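Local coordinates for enoyl-CoA hydratase (Mycobacterium avium subsp. paratuberculosis, PDB 4LK5), which probably catalyses the hydration of the double bond of enoyl-CoA thioesters, as a member of the crotonase-like enoyl-CoA hydratase/isomerase family, at residues E113-I118 with D263-L268; P129-A134 with V237-T242; V135-A140 with D218-E223; I147-D152 with W208-A213; F274-T279 with Q283-N288. All blocks are in the same frame, centred on the assembly; numbering follows the deposited sequence.

From the N terminus, contact 1 opens first, on helix 113-127, and closes last of the four long-range loops, on helix 254-269. Inside that loop lie contact 2, then contact 3, then contact 4, each within the one before, and none of them cross. Contacts 2 and 3 share strand 132-136 and tie its two ends to helices 236-250 and 217-233. Contact 4 joins the end of helix 143-150 to the loop before strand 213-215, and it touches contact 2. Contact 5 comes in series and joins helix 272-282 to the loop that follows it. It meets contact 1 where Phe274 packs on Leu268. Contacts 2 and 4 also adjoin the third subunit.

Contact 1 (E113-I118 with D263-L268); sequences EIILEI and DGQSVL
Helical segments 113-118 and 263-268 come nearest at Ile115 and Gln265, whose CA atoms are 7.9 Å apart. No hydrogen bond joins the two segments, and one methyl group carries nearly all of the contact. The CA-CB bond of Ile115 points toward the other helix. CG1 lies anti to the carbonyl carbon (chi1 -56°), and an extended chi2 of 156° pushes CD1 across the gap. There CD1 touches CB of Gln265 at 3.4 Å, which is close for two carbons. CD1 is also 4.0 Å from the backbone N of Ser266 and 4.4 Å from its OG. The isoleucine tip therefore rests on the step between Gln265 and Ser266, and its chain meets that of Gln265 at a slant. Gln265 offers its aliphatic root. Its chain then bends at chi2 (-66°) and carries the amide away from the isoleucine. Both ends of the amide are used: OE1 accepts from Met172 N, and NE2 bonds to Asp174 OD2. Ser266 OG is satisfied one turn back, at Phe262 O. Ile115 packs further on Phe262 and Leu269, so helix 254-269 receives it along more than one turn. Helix 61-76 meets helix 113-127 through Ile114, Glu117 and Ile118. On helix 254-269, Gln265 and Leu268 touch loop residue Leu171, and Leu268 also meets Ala238 of the second subunit.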
# COMPACT_ATOMS: atom_id res chain seq x y z
N GLU C 113 -29.16 12.44 0.92
CA GLU C 113 -29.30 11.17 1.62
C GLU C 113 -28.54 10.01 0.91
O GLU C 113 -28.12 9.06 1.57
CB GLU C 113 -30.81 10.83 1.78
CG GLU C 113 -31.19 10.02 3.03
CD GLU C 113 -32.58 9.33 3.00
OE1 GLU C 113 -33.32 9.38 1.98
OE2 GLU C 113 -32.93 8.71 4.03
N ILE C 114 -28.41 10.06 -0.41
CA ILE C 114 -27.71 9.00 -1.16
C ILE C 114 -26.36 8.75 -0.48
O ILE C 114 -25.99 7.62 -0.15
CB ILE C 114 -27.36 9.35 -2.64
CG1 ILE C 114 -28.15 10.55 -3.17
CG2 ILE C 114 -27.53 8.14 -3.55
CD1 ILE C 114 -27.93 10.86 -4.64
N ILE C 115 -25.64 9.83 -0.23
CA ILE C 115 -24.29 9.70 0.30
C ILE C 115 -24.26 9.17 1.72
O ILE C 115 -23.44 8.30 2.05
CB ILE C 115 -23.55 11.03 0.25
CG1 ILE C 115 -23.57 11.55 -1.19
CG2 ILE C 115 -22.11 10.82 0.71
CD1 ILE C 115 -23.39 13.04 -1.30
N LEU C 116 -25.15 9.70 2.56
CA LEU C 116 -25.27 9.24 3.95
C LEU C 116 -25.52 7.75 4.01
O LEU C 116 -25.11 7.09 4.94
CB LEU C 116 -26.42 9.95 4.66
CG LEU C 116 -26.25 11.08 5.68
CD1 LEU C 116 -25.00 11.91 5.45
CD2 LEU C 116 -27.51 11.97 5.68
N GLU C 117 -26.22 7.22 3.03
CA GLU C 117 -26.61 5.84 3.06
C GLU C 117 -25.53 4.98 2.44
O GLU C 117 -25.33 3.82 2.88
CB GLU C 117 -27.94 5.64 2.34
CG GLU C 117 -29.12 6.29 3.03
CD GLU C 117 -29.52 5.57 4.29
OE1 GLU C 117 -30.26 4.57 4.17
OE2 GLU C 117 -29.11 6.00 5.39
N ILE C 118 -24.85 5.52 1.41
CA ILE C 118 -23.65 4.89 0.88
C ILE C 118 -22.73 4.67 2.07
O ILE C 118 -22.19 3.57 2.27
CB ILE C 118 -22.84 5.80 -0.05
CG1 ILE C 118 -23.61 6.21 -1.30
CG2 ILE C 118 -21.54 5.11 -0.46
CD1 ILE C 118 -24.16 5.08 -2.10
N ASP C 263 -19.08 16.00 2.56
CA ASP C 263 -18.90 17.46 2.36
C ASP C 263 -18.50 17.86 0.95
O ASP C 263 -18.79 18.93 0.49
CB ASP C 263 -17.82 18.02 3.28
CG ASP C 263 -18.11 17.81 4.77
OD1 ASP C 263 -19.29 17.71 5.19
OD2 ASP C 263 -17.13 17.72 5.52
N GLY C 264 -17.79 16.99 0.26
CA GLY C 264 -17.35 17.31 -1.07
C GLY C 264 -18.38 16.99 -2.13
O GLY C 264 -18.59 17.82 -3.02
N GLN C 265 -19.01 15.80 -2.06
CA GLN C 265 -19.99 15.40 -3.06
C GLN C 265 -21.20 16.28 -2.97
O GLN C 265 -21.72 16.62 -4.02
CB GLN C 265 -20.51 13.96 -2.94
CG GLN C 265 -19.67 12.86 -3.55
CD GLN C 265 -19.51 12.84 -5.06
OE1 GLN C 265 -19.04 13.78 -5.67
NE2 GLN C 265 -19.74 11.68 -5.63
N SER C 266 -21.65 16.58 -1.75
CA SER C 266 -22.79 17.51 -1.51
C SER C 266 -22.69 18.75 -2.40
O SER C 266 -23.67 19.11 -3.05
CB SER C 266 -22.81 17.97 -0.06
OG SER C 266 -23.11 16.89 0.77
N VAL C 267 -21.50 19.35 -2.46
CA VAL C 267 -21.24 20.50 -3.34
C VAL C 267 -21.27 20.10 -4.84
O VAL C 267 -21.90 20.77 -5.66
CB VAL C 267 -19.88 21.18 -2.94
CG1 VAL C 267 -19.47 22.29 -3.92
CG2 VAL C 267 -19.99 21.74 -1.53
N LEU C 268 -20.62 19.00 -5.18
CA LEU C 268 -20.47 18.61 -6.56
C LEU C 268 -21.76 18.14 -7.18
O LEU C 268 -21.97 18.35 -8.38
CB LEU C 268 -19.42 17.50 -6.68
CG LEU C 268 -18.00 17.95 -6.36
CD1 LEU C 268 -17.15 16.72 -6.17
CD2 LEU C 268 -17.39 18.86 -7.41

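Contact 2 (P129-A134 with V237-T242); sequences PHPVVA and VAFAKT
The loop at Pro129 runs against helix 236-250, with the CA atoms of Pro129 and Ala240 only 4.6 Å apart. Residues 129-131 are the lead-in to strand 132-136, an inner strand of the larger sheet of the crotonase fold. The contact thus packs the start of a core strand on a helix. No hydrogen bond crosses it. The closest approach is between Pro129 O and CB of Ala240, at 3.1 Å. This is a tight van der Waals contact of a carbonyl oxygen with a methyl. The CB atoms of the same two residues are 4.1 Å apart. The small side chain of Ala240 lets the loop come this near to the helix backbone. Pro131 makes the second contact. Its CG lies 3.9 Å from CD2 of Phe239 and 4.0 Å from CB of Phe239. The two side chains cross at about a right angle, and Pro131 CG approaches the aromatic ring obliquely. Phe239 CG lies anti to its carbonyl carbon (chi1 -82°), and its CA-CB bond points toward the loop. The phenylalanine also packs on Leu231 of helix 217-233 and on Thr167 of the third subunit. Ala238 and Thr242 meet Gly170 and Pro173 of that same subunit, so this helix serves the subunit interface too. Within the helix, Ala238 O accepts from Thr242 N at 2.8 Å. Thr242 OG1 also donates to Ala238 O, from above the carbonyl plane, but its 2.5 Å length is doubtfully short.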
# COMPACT_ATOMS: atom_id res chain seq x y z
N PRO C 129 -18.79 -8.73 11.58
CA PRO C 129 -17.92 -9.78 12.16
C PRO C 129 -17.89 -11.14 11.42
O PRO C 129 -17.79 -12.20 12.04
CB PRO C 129 -18.46 -9.98 13.58
CG PRO C 129 -19.41 -8.87 13.82
CD PRO C 129 -19.89 -8.36 12.49
N HIS C 130 -17.95 -11.10 10.10
CA HIS C 130 -17.91 -12.28 9.31
C HIS C 130 -17.20 -11.96 8.03
O HIS C 130 -17.10 -10.79 7.65
CB HIS C 130 -19.35 -12.76 9.05
CG HIS C 130 -20.07 -13.16 10.29
ND1 HIS C 130 -19.70 -14.26 11.04
CD2 HIS C 130 -21.07 -12.55 10.98
CE1 HIS C 130 -20.47 -14.34 12.11
NE2 HIS C 130 -21.32 -13.32 12.09
N PRO C 131 -16.68 -12.99 7.35
CA PRO C 131 -16.10 -12.68 6.05
C PRO C 131 -17.18 -12.19 5.10
O PRO C 131 -18.27 -12.77 5.07
CB PRO C 131 -15.55 -14.03 5.60
CG PRO C 131 -15.18 -14.70 6.87
CD PRO C 131 -16.29 -14.32 7.82
N VAL C 132 -16.91 -11.11 4.39
CA VAL C 132 -17.83 -10.58 3.40
C VAL C 132 -17.21 -10.70 2.02
O VAL C 132 -16.11 -10.20 1.80
CB VAL C 132 -18.14 -9.11 3.68
CG1 VAL C 132 -19.03 -8.56 2.56
CG2 VAL C 132 -18.81 -8.97 5.03
N VAL C 133 -17.90 -11.37 1.09
CA VAL C 133 -17.34 -11.72 -0.20
C VAL C 133 -18.01 -10.98 -1.32
O VAL C 133 -19.21 -11.05 -1.43
CB VAL C 133 -17.54 -13.20 -0.54
CG1 VAL C 133 -16.78 -13.53 -1.83
CG2 VAL C 133 -17.08 -14.09 0.59
N ALA C 134 -17.23 -10.30 -2.16
CA ALA C 134 -17.71 -9.67 -3.36
C ALA C 134 -17.47 -10.52 -4.60
O ALA C 134 -16.36 -10.92 -4.90
CB ALA C 134 -17.08 -8.30 -3.55
N VAL C 237 -15.11 -17.45 14.62
CA VAL C 237 -14.64 -16.42 15.55
C VAL C 237 -13.19 -16.00 15.24
O VAL C 237 -12.82 -14.82 15.40
CB VAL C 237 -14.78 -16.89 17.03
CG1 VAL C 237 -14.43 -15.77 18.01
CG2 VAL C 237 -16.20 -17.35 17.30
N ALA C 238 -12.36 -16.94 14.79
CA ALA C 238 -11.02 -16.58 14.39
C ALA C 238 -11.10 -15.67 13.16
O ALA C 238 -10.45 -14.64 13.09
CB ALA C 238 -10.21 -17.82 14.09
N PHE C 239 -11.96 -16.07 12.21
CA PHE C 239 -12.27 -15.28 11.03
C PHE C 239 -12.75 -13.87 11.38
O PHE C 239 -12.31 -12.89 10.74
CB PHE C 239 -13.35 -15.96 10.17
CG PHE C 239 -12.82 -17.05 9.25
CD1 PHE C 239 -11.45 -17.21 9.01
CD2 PHE C 239 -13.70 -17.91 8.58
CE1 PHE C 239 -10.99 -18.19 8.13
CE2 PHE C 239 -13.25 -18.86 7.70
CZ PHE C 239 -11.89 -19.01 7.47
N ALA C 240 -13.68 -13.79 12.35
CA ALA C 240 -14.28 -12.50 12.72
C ALA C 240 -13.17 -11.58 13.23
O ALA C 240 -13.01 -10.47 12.74
CB ALA C 240 -15.34 -12.68 13.80
N LYS C 241 -12.42 -12.07 14.20
CA LYS C 241 -11.36 -11.33 14.79
C LYS C 241 -10.24 -10.97 13.82
O LYS C 241 -9.65 -9.88 13.85
CB LYS C 241 -10.82 -12.11 15.96
CG LYS C 241 -11.75 -12.12 17.15
CD LYS C 241 -10.98 -12.62 18.36
CE LYS C 241 -11.89 -13.11 19.46
NZ LYS C 241 -12.62 -12.00 20.11
N THR C 242 -9.94 -11.92 12.94
CA THR C 242 -8.96 -11.70 11.90
C THR C 242 -9.36 -10.52 11.03
O THR C 242 -8.55 -9.61 10.81
CB THR C 242 -8.78 -12.96 11.05
OG1 THR C 242 -8.33 -14.01 11.90
CG2 THR C 242 -7.74 -12.74 10.01

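Contact 3 (V135-A140 with D218-E223); sequences VVQGPA and DEFEAE
Phe220 sends its ring across to residues 135-137 through two torsions. CG lies anti to the backbone N (chi1 -169°), and a chi2 of 63° sets the turn of the ring. The far end of the ring, CZ and CE2, does the touching. CZ comes to 3.5 Å from Val136 O and 3.9 Å from Val136 N. CE2 lies 3.8 Å from CG1 of Val135. Phe220 CE2 is also 3.8 Å from CA and from CB of Gln137. The last two residues of strand 132-136 and Gln137 just after them thus meet one end of the ring, and all approach it obliquely. Val135 reaches the ring with the methyl that stands anti to its own N. Val136 takes part by its backbone, since its CA-CB bond points away, and its side chain packs on Phe92 and Phe162. Gln137 gives CB and CG, crossing the phenylalanine at about a right angle. Its chain bends at chi2, and the amide end leads away from the ring, its plane 62° from that of the ring. Tyr215 of strand 213-215 and Ser157 of strand 153-157 also touch Phe220, so the ring roots helix 217-233 on the sheet. No hydrogen bond or charge pair crosses between the segments. Val136 O lies near CZ, but the contact rests on dispersion and the burial of an aromatic group.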
# COMPACT_ATOMS: atom_id res chain seq x y z
N VAL C 135 -18.54 -10.75 -5.33
CA VAL C 135 -18.58 -11.68 -6.43
C VAL C 135 -18.79 -10.88 -7.69
O VAL C 135 -19.89 -10.49 -7.99
CB VAL C 135 -19.78 -12.63 -6.25
CG1 VAL C 135 -19.89 -13.57 -7.45
CG2 VAL C 135 -19.66 -13.40 -4.96
N VAL C 136 -17.73 -10.64 -8.43
CA VAL C 136 -17.76 -9.66 -9.50
C VAL C 136 -17.72 -10.38 -10.86
O VAL C 136 -16.65 -10.77 -11.29
CB VAL C 136 -16.60 -8.66 -9.27
CG1 VAL C 136 -16.63 -7.52 -10.27
CG2 VAL C 136 -16.69 -8.06 -7.87
N GLN C 137 -18.88 -10.58 -11.50
CA GLN C 137 -18.92 -11.38 -12.76
C GLN C 137 -18.76 -10.48 -13.96
O GLN C 137 -18.43 -10.96 -15.02
CB GLN C 137 -20.20 -12.25 -13.00
CG GLN C 137 -21.19 -12.45 -11.86
CD GLN C 137 -22.02 -11.20 -11.60
OE1 GLN C 137 -22.44 -10.47 -12.53
NE2 GLN C 137 -22.25 -10.93 -10.30
N GLY C 138 -19.00 -9.18 -13.80
CA GLY C 138 -18.85 -8.27 -14.91
C GLY C 138 -18.43 -6.88 -14.50
O GLY C 138 -17.63 -6.73 -13.62
N PRO C 139 -18.96 -5.84 -15.17
CA PRO C 139 -18.55 -4.47 -14.83
C PRO C 139 -18.85 -4.06 -13.39
O PRO C 139 -19.88 -4.45 -12.81
CB PRO C 139 -19.35 -3.61 -15.81
CG PRO C 139 -19.61 -4.50 -16.98
CD PRO C 139 -19.74 -5.90 -16.43
N ALA C 140 -17.88 -3.34 -12.81
CA ALA C 140 -18.02 -2.64 -11.52
C ALA C 140 -17.65 -1.18 -11.77
O ALA C 140 -16.55 -0.86 -12.27
CB ALA C 140 -17.08 -3.23 -10.48
N ASP C 218 -16.11 -19.22 -17.80
CA ASP C 218 -16.86 -20.50 -17.78
C ASP C 218 -16.68 -21.29 -16.46
O ASP C 218 -17.57 -22.03 -16.05
CB ASP C 218 -16.58 -21.35 -19.05
CG ASP C 218 -15.12 -21.75 -19.20
OD1 ASP C 218 -14.30 -21.47 -18.30
OD2 ASP C 218 -14.79 -22.35 -20.24
N GLU C 219 -15.55 -21.08 -15.77
CA GLU C 219 -15.30 -21.66 -14.42
C GLU C 219 -15.72 -20.78 -13.21
O GLU C 219 -15.79 -21.27 -12.07
CB GLU C 219 -13.82 -22.04 -14.30
CG GLU C 219 -13.39 -23.12 -15.31
CD GLU C 219 -11.92 -23.08 -15.63
OE1 GLU C 219 -11.11 -23.29 -14.70
OE2 GLU C 219 -11.57 -22.84 -16.80
N PHE C 220 -16.03 -19.50 -13.47
CA PHE C 220 -16.34 -18.53 -12.39
C PHE C 220 -17.34 -18.95 -11.31
O PHE C 220 -17.04 -18.85 -10.14
CB PHE C 220 -16.80 -17.18 -12.96
CG PHE C 220 -16.87 -16.09 -11.93
CD1 PHE C 220 -15.71 -15.66 -11.29
CD2 PHE C 220 -18.08 -15.47 -11.61
CE1 PHE C 220 -15.75 -14.66 -10.34
CE2 PHE C 220 -18.12 -14.47 -10.66
CZ PHE C 220 -16.96 -14.07 -10.02
N GLU C 221 -18.53 -19.40 -11.70
CA GLU C 221 -19.57 -19.70 -10.70
C GLU C 221 -19.16 -20.84 -9.77
O GLU C 221 -19.34 -20.76 -8.57
CB GLU C 221 -20.94 -19.95 -11.35
CG GLU C 221 -21.67 -18.65 -11.70
CD GLU C 221 -23.05 -18.84 -12.33
OE1 GLU C 221 -23.58 -19.99 -12.38
OE2 GLU C 221 -23.62 -17.83 -12.78
N ALA C 222 -18.56 -21.87 -10.33
CA ALA C 222 -18.15 -23.04 -9.54
C ALA C 222 -17.07 -22.65 -8.55
O ALA C 222 -17.06 -23.12 -7.42
CB ALA C 222 -17.64 -24.15 -10.45
N GLU C 223 -16.14 -21.81 -9.00
CA GLU C 223 -15.04 -21.38 -8.15
C GLU C 223 -15.51 -20.52 -6.97
O GLU C 223 -15.08 -20.73 -5.82
CB GLU C 223 -14.02 -20.64 -8.98
CG GLU C 223 -13.11 -21.59 -9.72
CD GLU C 223 -12.40 -22.56 -8.76
OE1 GLU C 223 -12.14 -22.24 -7.57
OE2 GLU C 223 -12.09 -23.67 -9.21

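Contact 4 (I147-D152 with W208-A213); sequences IALACD and WGLVTA
Apolar contact comes first: Leu149 and Leu210 meet by their methyl groups, at about a right angle to each other. CD2 of Leu149 lies 3.3 Å from CD1 of Leu210, a tight distance for two methyls. CD1 of Leu149 is 3.8 Å from the same methyl, so the fork of Leu149 straddles CD1 of Leu210. CD2 of Leu149 also comes to 3.5 Å from the backbone O of Leu210. Leu210 CG stands anti to its backbone N (chi1 -170°), and this swings the branch toward helix 143-150.

The polar contact is made through water. The water donates to Asp152 O at 2.8 Å and accepts from Thr212 OG1 at 2.6 Å. Asp152 O and Thr212 OG1 are 4.3 Å apart, and the water bridges them. Thr212 OG1 is also bonded to Val154 N, so the hydroxyl links the water to strand 153-157. The Asp152 CA-CB bond points away from the other segment; its OD2 takes a bond from Val132 N.

Backbone shape matters on the second segment. Gly209 has a positive phi (85°) and closes helix 202-208 with a Schellman motif, which ends the helix and starts the loop that carries Leu210.

Around the contact, Val181 of helix 177-185 packs on Leu149, while Val185 and Leu200 pack on Leu210. In the third subunit, Arg187 bonds to Cys151 O and Ile188 touches Thr212. The contact joins the end of helix 143-150 to the loop before strand 213-215, beside the third subunit, with Ala213 paired to strand 153-157 as strand 213-215 begins.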
# COMPACT_ATOMS: atom_id res chain seq x y z
N ILE C 147 -18.03 -0.49 -3.00
CA ILE C 147 -18.66 -1.57 -2.25
C ILE C 147 -17.84 -2.84 -2.30
O ILE C 147 -17.60 -3.45 -1.27
CB ILE C 147 -20.09 -1.78 -2.76
CG1 ILE C 147 -20.93 -0.64 -2.21
CG2 ILE C 147 -20.65 -3.12 -2.35
CD1 ILE C 147 -22.06 -0.30 -3.12
N ALA C 148 -17.42 -3.22 -3.50
CA ALA C 148 -16.50 -4.35 -3.66
C ALA C 148 -15.28 -4.21 -2.80
O ALA C 148 -14.89 -5.15 -2.09
CB ALA C 148 -16.05 -4.48 -5.10
N LEU C 149 -14.67 -3.03 -2.84
CA LEU C 149 -13.40 -2.86 -2.16
C LEU C 149 -13.51 -2.71 -0.68
O LEU C 149 -12.52 -2.83 0.02
CB LEU C 149 -12.59 -1.73 -2.76
CG LEU C 149 -12.11 -2.14 -4.15
CD1 LEU C 149 -11.84 -0.92 -4.98
CD2 LEU C 149 -10.85 -2.98 -4.03
N ALA C 150 -14.71 -2.51 -0.19
CA ALA C 150 -14.94 -2.53 1.24
C ALA C 150 -15.01 -3.93 1.72
O ALA C 150 -14.88 -4.16 2.91
CB ALA C 150 -16.23 -1.81 1.59
N CYS C 151 -15.26 -4.86 0.81
CA CYS C 151 -15.38 -6.26 1.22
C CYS C 151 -14.02 -6.84 1.63
O CYS C 151 -12.99 -6.15 1.59
CB CYS C 151 -16.07 -7.04 0.11
SG CYS C 151 -17.76 -6.41 -0.18
N ASP C 152 -14.02 -8.09 2.06
CA ASP C 152 -12.81 -8.77 2.58
C ASP C 152 -12.14 -9.64 1.53
O ASP C 152 -10.91 -9.84 1.50
CB ASP C 152 -13.23 -9.65 3.74
CG ASP C 152 -13.94 -8.86 4.83
OD1 ASP C 152 -13.40 -7.79 5.25
OD2 ASP C 152 -15.04 -9.27 5.22
N TRP C 208 -2.25 -5.87 -9.54
CA TRP C 208 -2.17 -4.67 -8.70
C TRP C 208 -2.39 -4.91 -7.20
O TRP C 208 -2.11 -4.04 -6.40
CB TRP C 208 -3.24 -3.67 -9.15
CG TRP C 208 -2.88 -2.84 -10.36
CD1 TRP C 208 -1.92 -3.12 -11.31
CD2 TRP C 208 -3.52 -1.63 -10.77
NE1 TRP C 208 -1.90 -2.13 -12.26
CE2 TRP C 208 -2.88 -1.21 -11.97
CE3 TRP C 208 -4.56 -0.84 -10.24
CZ2 TRP C 208 -3.24 -0.03 -12.65
CZ3 TRP C 208 -4.92 0.31 -10.90
CH2 TRP C 208 -4.26 0.72 -12.09
N GLY C 209 -2.95 -6.06 -6.84
CA GLY C 209 -3.43 -6.31 -5.47
C GLY C 209 -4.84 -5.81 -5.18
O GLY C 209 -5.20 -5.64 -4.02
N LEU C 210 -5.65 -5.59 -6.21
CA LEU C 210 -6.98 -5.02 -6.01
C LEU C 210 -8.02 -6.08 -5.73
O LEU C 210 -9.06 -5.76 -5.17
CB LEU C 210 -7.44 -4.22 -7.24
CG LEU C 210 -8.71 -3.35 -7.14
CD1 LEU C 210 -8.48 -2.21 -6.19
CD2 LEU C 210 -9.12 -2.76 -8.49
N VAL C 211 -7.78 -7.33 -6.17
CA VAL C 211 -8.73 -8.43 -5.93
C VAL C 211 -8.06 -9.71 -5.52
O VAL C 211 -6.86 -9.90 -5.70
CB VAL C 211 -9.63 -8.73 -7.15
CG1 VAL C 211 -10.32 -7.46 -7.63
CG2 VAL C 211 -8.85 -9.37 -8.28
N THR C 212 -8.87 -10.59 -4.97
CA THR C 212 -8.37 -11.76 -4.33
C THR C 212 -8.05 -12.85 -5.37
O THR C 212 -6.98 -13.51 -5.31
CB THR C 212 -9.41 -12.21 -3.29
OG1 THR C 212 -9.73 -11.08 -2.46
CG2 THR C 212 -8.83 -13.33 -2.44
N ALA C 213 -8.95 -13.01 -6.34
CA ALA C 213 -8.74 -14.01 -7.40
C ALA C 213 -9.54 -13.74 -8.66
O ALA C 213 -10.59 -13.12 -8.62
CB ALA C 213 -9.02 -15.41 -6.87
O HOH W 1 -8.87 -10.99 0.03

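Contact 5 (F274-T279 with Q283-N288); sequences FVEGAT and QRRTPN
Glu276 OE2 is gripped by a backbone N-H and approached by an arginine. Asn288 N donates to Glu276 OE2 at 2.7 Å, and the bond is nearly straight, with an N-H...O angle of 168°. The N-H meets the anti side of the carboxylate, a little out of its plane. Arg285 NH2 lies 3.7 Å from Glu276 OE2, a long salt bridge. NH2 is also 3.8 Å from Glu276 OE1, which lies in the guanidinium plane at its edge. The two flat groups are turned 43° against each other, so they do not form a flat paired bridge. Glu276 leaves the helix with CG anti to its N and then bends at chi2 (58°), which folds the carboxylate back over residues 285-288. Glu276 CG packs 4.2 Å from CB of Pro287. The charge of Arg285 would probably favour the ionised carboxylate.

Thr279 holds the other end. Thr279 O accepts from Gln283 N at 2.8 Å, almost straight out from the carbonyl. Thr279 CG2 lies 4.1 Å from Arg285 NH1, at the guanidinium edge, and the two side chains run side by side. Thr279 OG1 lies beside its backbone N and bonds to Val275 O at 2.6 Å, from above the carbonyl plane. Thr279 N also uses that oxygen.

Pro287 and Arg285 pack on Ala280 as well, so the tail lies along the outside of helix 272-282. Arg284, with positive phi, is the turning point. The arrangement is a Schellman motif at a helix C terminus, with the chain folded back and fastened to the helix by Glu276.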
# COMPACT_ATOMS: atom_id res chain seq x y z
N PHE C 274 -21.89 18.48 -12.82
CA PHE C 274 -22.55 17.17 -12.66
C PHE C 274 -23.62 16.95 -13.73
O PHE C 274 -23.62 15.92 -14.43
CB PHE C 274 -23.17 17.04 -11.26
CG PHE C 274 -24.02 15.81 -11.07
CD1 PHE C 274 -23.50 14.54 -11.29
CD2 PHE C 274 -25.36 15.92 -10.69
CE1 PHE C 274 -24.29 13.41 -11.14
CE2 PHE C 274 -26.16 14.79 -10.54
CZ PHE C 274 -25.62 13.53 -10.76
N VAL C 275 -24.53 17.93 -13.87
CA VAL C 275 -25.58 17.88 -14.92
C VAL C 275 -24.93 17.71 -16.31
O VAL C 275 -25.29 16.82 -17.09
CB VAL C 275 -26.52 19.11 -14.85
CG1 VAL C 275 -27.34 19.24 -16.13
CG2 VAL C 275 -27.42 19.04 -13.62
N GLU C 276 -23.93 18.53 -16.60
CA GLU C 276 -23.17 18.34 -17.84
C GLU C 276 -22.64 16.91 -17.99
O GLU C 276 -22.68 16.33 -19.07
CB GLU C 276 -22.02 19.35 -17.92
CG GLU C 276 -21.12 19.23 -19.16
CD GLU C 276 -21.85 19.38 -20.49
OE1 GLU C 276 -23.04 19.77 -20.50
OE2 GLU C 276 -21.22 19.11 -21.54
N GLY C 277 -22.16 16.32 -16.91
CA GLY C 277 -21.56 14.99 -16.99
C GLY C 277 -22.55 13.86 -17.18
O GLY C 277 -22.34 12.95 -17.97
N ALA C 278 -23.64 13.91 -16.42
CA ALA C 278 -24.61 12.83 -16.45
C ALA C 278 -25.36 12.90 -17.75
O ALA C 278 -25.58 11.88 -18.41
CB ALA C 278 -25.57 12.91 -15.27
N THR C 279 -25.75 14.11 -18.11
CA THR C 279 -26.40 14.34 -19.39
C THR C 279 -25.50 13.79 -20.49
O THR C 279 -25.93 12.99 -21.31
CB THR C 279 -26.67 15.84 -19.62
OG1 THR C 279 -27.42 16.38 -18.51
CG2 THR C 279 -27.45 16.06 -20.91
N GLN C 283 -26.30 10.92 -23.11
CA GLN C 283 -26.29 11.21 -24.53
C GLN C 283 -25.14 10.49 -25.25
O GLN C 283 -24.96 10.70 -26.45
CB GLN C 283 -26.21 12.74 -24.79
CG GLN C 283 -27.40 13.58 -24.31
CD GLN C 283 -28.70 13.16 -24.93
OE1 GLN C 283 -28.87 13.27 -26.15
NE2 GLN C 283 -29.63 12.69 -24.12
N ARG C 284 -24.39 9.65 -24.54
CA ARG C 284 -23.15 9.07 -25.13
C ARG C 284 -22.32 10.12 -25.87
O ARG C 284 -22.07 10.02 -27.06
CB ARG C 284 -23.49 7.91 -26.06
CG ARG C 284 -24.04 6.72 -25.28
CD ARG C 284 -24.43 5.57 -26.18
NE ARG C 284 -24.14 4.29 -25.54
CZ ARG C 284 -22.95 3.67 -25.57
NH1 ARG C 284 -21.90 4.17 -26.22
NH2 ARG C 284 -22.84 2.50 -24.94
N ARG C 285 -21.93 11.16 -25.14
CA ARG C 285 -21.39 12.39 -25.71
C ARG C 285 -20.25 12.86 -24.83
O ARG C 285 -20.28 12.56 -23.65
CB ARG C 285 -22.49 13.44 -25.72
CG ARG C 285 -22.22 14.65 -26.59
CD ARG C 285 -23.33 15.70 -26.44
NE ARG C 285 -23.24 16.43 -25.18
CZ ARG C 285 -24.22 16.58 -24.29
NH1 ARG C 285 -25.42 16.06 -24.50
NH2 ARG C 285 -23.99 17.28 -23.18
N THR C 286 -19.28 13.59 -25.37
CA THR C 286 -18.19 14.18 -24.57
C THR C 286 -18.72 15.37 -23.76
O THR C 286 -19.41 16.19 -24.32
CB THR C 286 -16.97 14.63 -25.42
OG1 THR C 286 -16.23 13.48 -25.83
CG2 THR C 286 -16.01 15.55 -24.62
N PRO C 287 -18.38 15.44 -22.44
CA PRO C 287 -18.80 16.59 -21.66
C PRO C 287 -17.95 17.80 -21.92
O PRO C 287 -16.79 17.67 -22.30
CB PRO C 287 -18.59 16.11 -20.22
CG PRO C 287 -17.52 15.09 -20.28
CD PRO C 287 -17.79 14.39 -21.58
N ASN C 288 -18.54 18.97 -21.69
CA ASN C 288 -17.82 20.24 -21.70
C ASN C 288 -17.90 20.91 -20.30
O ASN C 288 -18.90 21.55 -19.95
CB ASN C 288 -18.38 21.16 -22.80
CG ASN C 288 -17.47 22.35 -23.12
OD1 ASN C 288 -16.46 22.60 -22.45
ND2 ASN C 288 -17.84 23.11 -24.14